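Local coordinates for protein isocitrate dehydrogenase [NAD] subunit 1, mitochondrial (Saccharomyces cerevisiae, PDB 3BLX) that is one of two kinds of subunit in the octameric enzyme that oxidatively decarboxylates isocitrate to 2-oxoglutarate with NAD in the citric acid cycle, and also binds RNA, at residues 11-15 with 16-20; 192-195 with 196-200; 323-326 with 327-331. All coordinates share one frame; numbering follows the deposited sequence.

Contact 1 of 3, residues 11-15 with 16-20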
# COMPACT_ATOMS: atom_id res chain seq x y z
N PRO E 11 15.32 8.57 13.51
CA PRO E 11 15.01 9.23 14.78
C PRO E 11 14.89 10.73 14.60
O PRO E 11 15.70 11.32 13.90
CB PRO E 11 16.23 8.87 15.65
CG PRO E 11 16.74 7.59 15.08
CD PRO E 11 16.47 7.65 13.60
N LYS E 12 13.87 11.32 15.23
CA LYS E 12 13.55 12.75 15.14
C LYS E 12 14.76 13.61 15.58
O LYS E 12 15.31 13.43 16.67
CB LYS E 12 12.32 13.03 16.00
CG LYS E 12 11.89 14.45 16.10
CD LYS E 12 10.84 14.78 15.08
CE LYS E 12 9.45 14.71 15.62
NZ LYS E 12 8.63 14.40 14.41
N LYS E 13 15.19 14.52 14.72
CA LYS E 13 16.42 15.27 14.99
C LYS E 13 16.45 16.66 14.32
O LYS E 13 16.40 16.80 13.11
CB LYS E 13 17.61 14.42 14.56
CG LYS E 13 18.92 14.86 15.07
CD LYS E 13 19.98 13.91 14.54
CE LYS E 13 21.41 14.34 14.89
NZ LYS E 13 22.45 13.28 14.53
N TYR E 14 16.50 17.70 15.13
CA TYR E 14 16.68 19.05 14.61
C TYR E 14 17.97 19.67 15.12
O TYR E 14 18.21 19.72 16.32
CB TYR E 14 15.47 19.90 14.95
CG TYR E 14 14.22 19.37 14.31
CD1 TYR E 14 13.14 18.95 15.09
CD2 TYR E 14 14.13 19.27 12.94
CE1 TYR E 14 12.00 18.44 14.50
CE2 TYR E 14 13.00 18.76 12.34
CZ TYR E 14 11.93 18.34 13.12
OH TYR E 14 10.80 17.85 12.51
N GLY E 15 18.80 20.11 14.18
CA GLY E 15 20.01 20.84 14.53
C GLY E 15 20.89 20.15 15.55
O GLY E 15 21.35 20.76 16.52
N GLY E 16 21.14 18.88 15.34
CA GLY E 16 22.02 18.15 16.24
C GLY E 16 21.32 17.57 17.46
O GLY E 16 21.91 16.73 18.15
N ARG E 17 20.08 18.01 17.73
CA ARG E 17 19.34 17.51 18.91
C ARG E 17 18.26 16.46 18.61
O ARG E 17 17.35 16.67 17.80
CB ARG E 17 18.66 18.67 19.63
CG ARG E 17 19.58 19.67 20.24
CD ARG E 17 18.83 20.51 21.27
NE ARG E 17 19.77 20.79 22.35
CZ ARG E 17 19.87 20.11 23.48
NH1 ARG E 17 19.03 19.12 23.74
NH2 ARG E 17 20.80 20.45 24.35
N PHE E 18 18.32 15.35 19.32
CA PHE E 18 17.28 14.34 19.18
C PHE E 18 16.11 14.62 20.09
O PHE E 18 16.29 15.05 21.22
CB PHE E 18 17.83 13.02 19.58
CG PHE E 18 18.94 12.54 18.72
CD1 PHE E 18 18.69 11.83 17.57
CD2 PHE E 18 20.26 12.76 19.09
CE1 PHE E 18 19.72 11.36 16.79
CE2 PHE E 18 21.29 12.29 18.32
CZ PHE E 18 21.02 11.58 17.16
N THR E 19 14.89 14.41 19.60
CA THR E 19 13.71 14.39 20.45
C THR E 19 13.38 12.95 20.78
O THR E 19 13.04 12.19 19.89
CB THR E 19 12.50 15.01 19.76
OG1 THR E 19 12.81 16.35 19.39
CG2 THR E 19 11.31 15.01 20.70
N VAL E 20 13.51 12.54 22.03
CA VAL E 20 13.08 11.19 22.39
C VAL E 20 11.91 11.14 23.37
O VAL E 20 11.79 11.93 24.29
CB VAL E 20 14.25 10.27 22.83
CG1 VAL E 20 15.58 10.94 22.53
CG2 VAL E 20 14.10 9.87 24.27
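Tyr14 and Arg17 face each other as an antiparallel hydrogen-bonded pair, closing a beta hairpin with a two-residue loop. Backbone bonds come first: Arg17 N reaches Tyr14 O at 2.9 Å, and Tyr14 N returns a bond to Arg17 O at 3.0 Å. Further from the turn, Thr19 N donates to Lys12 O over 3.1 Å. Gly15 and Gly16 fill the two central positions of the type I' turn; both have positive phi, and a side chain on Gly16 would run into the carbonyl oxygen of Gly15.

Side-chain packing follows the alternation of the strands. On one face the non-hydrogen-bonded neighbours Lys13 and Phe18 lie side by side. CG of Lys13 sits anti to the backbone N (chi1 -165°), and the chain then runs fully extended across one face of the ring, bringing Lys13 CD to 3.4 Å from Phe18 CE1. An off-centre CH-pi contact places Lys13 CE 4.1 Å from the centroid of the Phe18 ring, a place that suits a long aliphatic chain. On the opposite face, shared with Tyr14, Lys12 CG touches Thr19 CB at 3.8 Å.

Charged and polar ends look beyond the hairpin: Lys12 NZ and Tyr14 OH both meet Asp168 of the second subunit, and Arg17 NE bonds to His301 O of that subunit. Within the chain, strand 17-25 pairs in parallel with strand 47-51, while Pro11 and Phe18 rest on Leu302 of helix 289-302.

Contact 2 of 3, residues 192-195 with 196-200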
# COMPACT_ATOMS: atom_id res chain seq x y z
N GLY E 192 8.82 -27.33 17.64
CA GLY E 192 9.66 -27.95 16.63
C GLY E 192 9.98 -26.96 15.52
O GLY E 192 11.13 -26.79 15.12
N LEU E 193 8.95 -26.28 15.04
CA LEU E 193 9.10 -25.21 14.06
C LEU E 193 10.12 -24.17 14.50
O LEU E 193 11.01 -23.77 13.74
CB LEU E 193 7.76 -24.53 13.86
CG LEU E 193 7.64 -23.45 12.79
CD1 LEU E 193 7.84 -24.06 11.43
CD2 LEU E 193 6.28 -22.78 12.85
N PHE E 194 9.98 -23.74 15.75
CA PHE E 194 10.89 -22.77 16.35
C PHE E 194 12.36 -23.21 16.37
O PHE E 194 13.23 -22.51 15.84
CB PHE E 194 10.44 -22.45 17.77
CG PHE E 194 11.13 -21.26 18.36
CD1 PHE E 194 10.66 -19.96 18.11
CD2 PHE E 194 12.28 -21.42 19.13
CE1 PHE E 194 11.31 -18.86 18.64
CE2 PHE E 194 12.95 -20.32 19.65
CZ PHE E 194 12.46 -19.03 19.40
N ARG E 195 12.65 -24.36 16.99
CA ARG E 195 13.99 -24.95 16.99
C ARG E 195 14.56 -25.13 15.59
O ARG E 195 15.73 -24.84 15.35
CB ARG E 195 13.97 -26.31 17.67
CG ARG E 195 15.25 -27.10 17.53
CD ARG E 195 15.02 -28.58 17.80
NE ARG E 195 14.13 -29.17 16.80
CZ ARG E 195 13.31 -30.21 17.03
NH1 ARG E 195 13.27 -30.78 18.24
NH2 ARG E 195 12.52 -30.66 16.05
N ASN E 196 13.74 -25.63 14.66
CA ASN E 196 14.21 -25.86 13.30
C ASN E 196 14.56 -24.59 12.57
O ASN E 196 15.66 -24.49 12.02
CB ASN E 196 13.19 -26.63 12.49
CG ASN E 196 13.05 -28.05 12.96
OD1 ASN E 196 13.94 -28.57 13.66
ND2 ASN E 196 11.92 -28.68 12.62
N ILE E 197 13.64 -23.62 12.58
CA ILE E 197 13.90 -22.37 11.89
C ILE E 197 15.15 -21.69 12.42
O ILE E 197 15.94 -21.16 11.63
CB ILE E 197 12.71 -21.43 11.97
CG1 ILE E 197 11.56 -21.99 11.14
CG2 ILE E 197 13.12 -20.05 11.48
CD1 ILE E 197 10.20 -21.27 11.36
N ILE E 198 15.36 -21.72 13.74
CA ILE E 198 16.51 -21.02 14.30
C ILE E 198 17.78 -21.72 13.83
O ILE E 198 18.71 -21.07 13.37
CB ILE E 198 16.52 -20.97 15.85
CG1 ILE E 198 15.24 -20.34 16.41
CG2 ILE E 198 17.74 -20.17 16.33
CD1 ILE E 198 15.19 -18.87 16.25
N THR E 199 17.83 -23.04 13.94
CA THR E 199 19.03 -23.77 13.54
C THR E 199 19.31 -23.70 12.03
O THR E 199 20.48 -23.66 11.63
CB THR E 199 19.05 -25.26 14.05
OG1 THR E 199 18.12 -26.04 13.30
CG2 THR E 199 18.68 -25.34 15.53
N GLU E 200 18.28 -23.65 11.19
CA GLU E 200 18.49 -23.52 9.74
C GLU E 200 19.04 -22.15 9.37
O GLU E 200 19.96 -22.04 8.57
CB GLU E 200 17.21 -23.77 8.94
CG GLU E 200 16.64 -25.20 9.04
CD GLU E 200 15.18 -25.30 8.56
OE1 GLU E 200 14.65 -24.30 8.00
OE2 GLU E 200 14.56 -26.38 8.76
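Asn196 N, Ile197 N, Ile198 N and Thr199 N bond in turn to the carbonyl oxygens of Gly192, Leu193, Phe194 and Arg195, so both segments form one unbroken alpha-helical run. The first of these, Asn196 N to Gly192 O, measures 2.9 Å. One turn apart, Leu193 and Ile197 lie alongside each other, with Leu193 CG 3.7 Å from Ile197 CD1. Ile198 CG1 stands over one face of the Phe194 ring, 4.2 Å from its centroid, a CH-pi contact in which the flat ring offers its face to a methylene. Apolar Leu193, Ile197 and Ile198 suit the side packed on helix 156-172.

The polar side differs. Arg195 is bent at chi3 (64°), which turns its guanidinium edge to Asn196 OD1. Arg195 NE bonds to that oxygen at 3.2 Å, with OD1 in the guanidinium plane but NE above the amide carbonyl plane; Arg195 NH2 adds a weak bond. A leucine here would probably leave Asn196 OD1 without either guanidinium donor and its amide freer to turn.

Helix 190-205 is the crossover of a beta-alpha-beta unit between parallel strands 177-182 and 210-215, and the Phe194 side chain is about 8 Å from that of Arg129, which probably binds substrate, as in relatives.

Contact 3 of 3, residues 323-326 with 327-331; sequences KHTT and RDIGG
Thr325 and Ile329 meet where the methyl CG2 of Thr325 lies against the methylene CG1 of Ile329, 3.3 Å away, with the two side chains slanting across one another. This is the close-packed part of the loop, and the buried Ile329 also touches Val116. The same threonine methyl also lies beside the backbone of Gly331, whose CA makes a CA-H...O contact with Thr325 O at 3.3 Å. Glycine suits this place because a CB on Gly331 would clash with that carbonyl oxygen.

Thr326 O is the polar centre of the turn. Gly331 N bonds to it at 3.1 Å, approaching from above the carbonyl plane, and Ile329 N adds a weak bond at 3.4 Å. Thr326 OG1 is anti to the backbone N (chi1 -158°), an orientation that sets the methyl CG2 next to the Asp328 carboxylate. The polar partner of that carboxylate is Asn287, whose ND2 holds Asp328 OD1.

The looser side is the outer one, where Arg327 and Gly330 are exposed. The extended Arg327 chain leads away from the turn and brushes Ile280 and Val285, while Gly330 adopts a positive phi that glycine takes readily.

Besides the bond from Gly331 N to Thr326 O, a weak one runs from Gly330 N to Arg327 O; with Gly330 at positive phi, this is the pattern of a Schellman motif, here ending the short 3-10 segment 327-328 in the loop between helices 306-320 and 335-347.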
# COMPACT_ATOMS: atom_id res chain seq x y z
N LYS E 323 30.77 2.45 48.36
CA LYS E 323 30.28 3.71 48.94
C LYS E 323 29.23 4.33 48.03
O LYS E 323 29.39 4.34 46.81
CB LYS E 323 31.44 4.71 49.12
CG LYS E 323 32.76 4.12 49.66
CD LYS E 323 32.56 3.12 50.83
CE LYS E 323 31.84 3.73 52.06
NZ LYS E 323 31.42 2.70 53.09
N HIS E 324 28.16 4.83 48.63
CA HIS E 324 27.08 5.49 47.88
C HIS E 324 26.17 4.55 47.09
O HIS E 324 25.24 4.99 46.42
CB HIS E 324 27.66 6.54 46.94
CG HIS E 324 28.30 7.68 47.65
ND1 HIS E 324 29.67 7.81 47.74
CD2 HIS E 324 27.77 8.74 48.30
CE1 HIS E 324 29.95 8.91 48.42
NE2 HIS E 324 28.82 9.49 48.77
N THR E 325 26.46 3.26 47.16
CA THR E 325 25.63 2.22 46.60
C THR E 325 24.24 2.21 47.25
O THR E 325 24.07 2.58 48.42
CB THR E 325 26.36 0.89 46.79
OG1 THR E 325 27.07 0.58 45.59
CG2 THR E 325 25.43 -0.25 47.14
N THR E 326 23.23 1.82 46.49
CA THR E 326 21.84 1.82 46.95
C THR E 326 21.54 0.58 47.83
O THR E 326 22.32 -0.37 47.87
CB THR E 326 20.89 1.99 45.73
OG1 THR E 326 19.61 2.49 46.15
CG2 THR E 326 20.72 0.70 44.99
N ARG E 327 20.42 0.56 48.54
CA ARG E 327 20.23 -0.48 49.58
C ARG E 327 20.08 -1.94 49.12
O ARG E 327 20.33 -2.86 49.90
CB ARG E 327 19.11 -0.12 50.57
CG ARG E 327 17.72 -0.52 50.14
CD ARG E 327 16.69 -0.08 51.18
NE ARG E 327 15.31 -0.37 50.76
CZ ARG E 327 14.22 -0.00 51.43
NH1 ARG E 327 14.33 0.68 52.57
NH2 ARG E 327 13.01 -0.32 50.96
N ASP E 328 19.71 -2.15 47.87
CA ASP E 328 19.45 -3.50 47.37
C ASP E 328 20.71 -4.25 46.96
O ASP E 328 20.68 -5.48 46.82
CB ASP E 328 18.48 -3.46 46.19
CG ASP E 328 18.74 -2.26 45.27
OD1 ASP E 328 19.37 -2.47 44.20
OD2 ASP E 328 18.30 -1.13 45.62
N ILE E 329 21.81 -3.53 46.76
CA ILE E 329 23.10 -4.18 46.54
C ILE E 329 24.03 -3.98 47.72
O ILE E 329 25.25 -4.00 47.57
CB ILE E 329 23.77 -3.73 45.23
CG1 ILE E 329 23.76 -2.20 45.13
CG2 ILE E 329 23.06 -4.33 44.04
CD1 ILE E 329 24.54 -1.69 43.93
N GLY E 330 23.44 -3.78 48.90
CA GLY E 330 24.19 -3.78 50.14
C GLY E 330 24.66 -2.43 50.67
O GLY E 330 25.33 -2.35 51.69
N GLY E 331 24.31 -1.37 49.97
CA GLY E 331 24.64 -0.03 50.43
C GLY E 331 23.53 0.51 51.30
O GLY E 331 22.69 -0.25 51.77

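Overall arrangement
The three contacts follow one another along the chain without touching; contacts 1 and 3 stay about 24 Å apart at their nearest atoms, and contacts 2 and 3 fall on opposite sides of the chain's centre. No two share a secondary-structure element. All are partly buried, yet differently: contact 1 is a hairpin whose flank is completed by a second subunit, contact 2 buries the apolar side of a helix against its own sheet and a neighbouring helix, one leucine reaching a subunit 2 chain, and contact 3 is a loop that no other chain touches. Their chemistry follows: strand pairing with intersubunit charges, helical bonds with apolar pairs, and bonds gathered on one carbonyl; contacts 1 and 3 both rely on glycines.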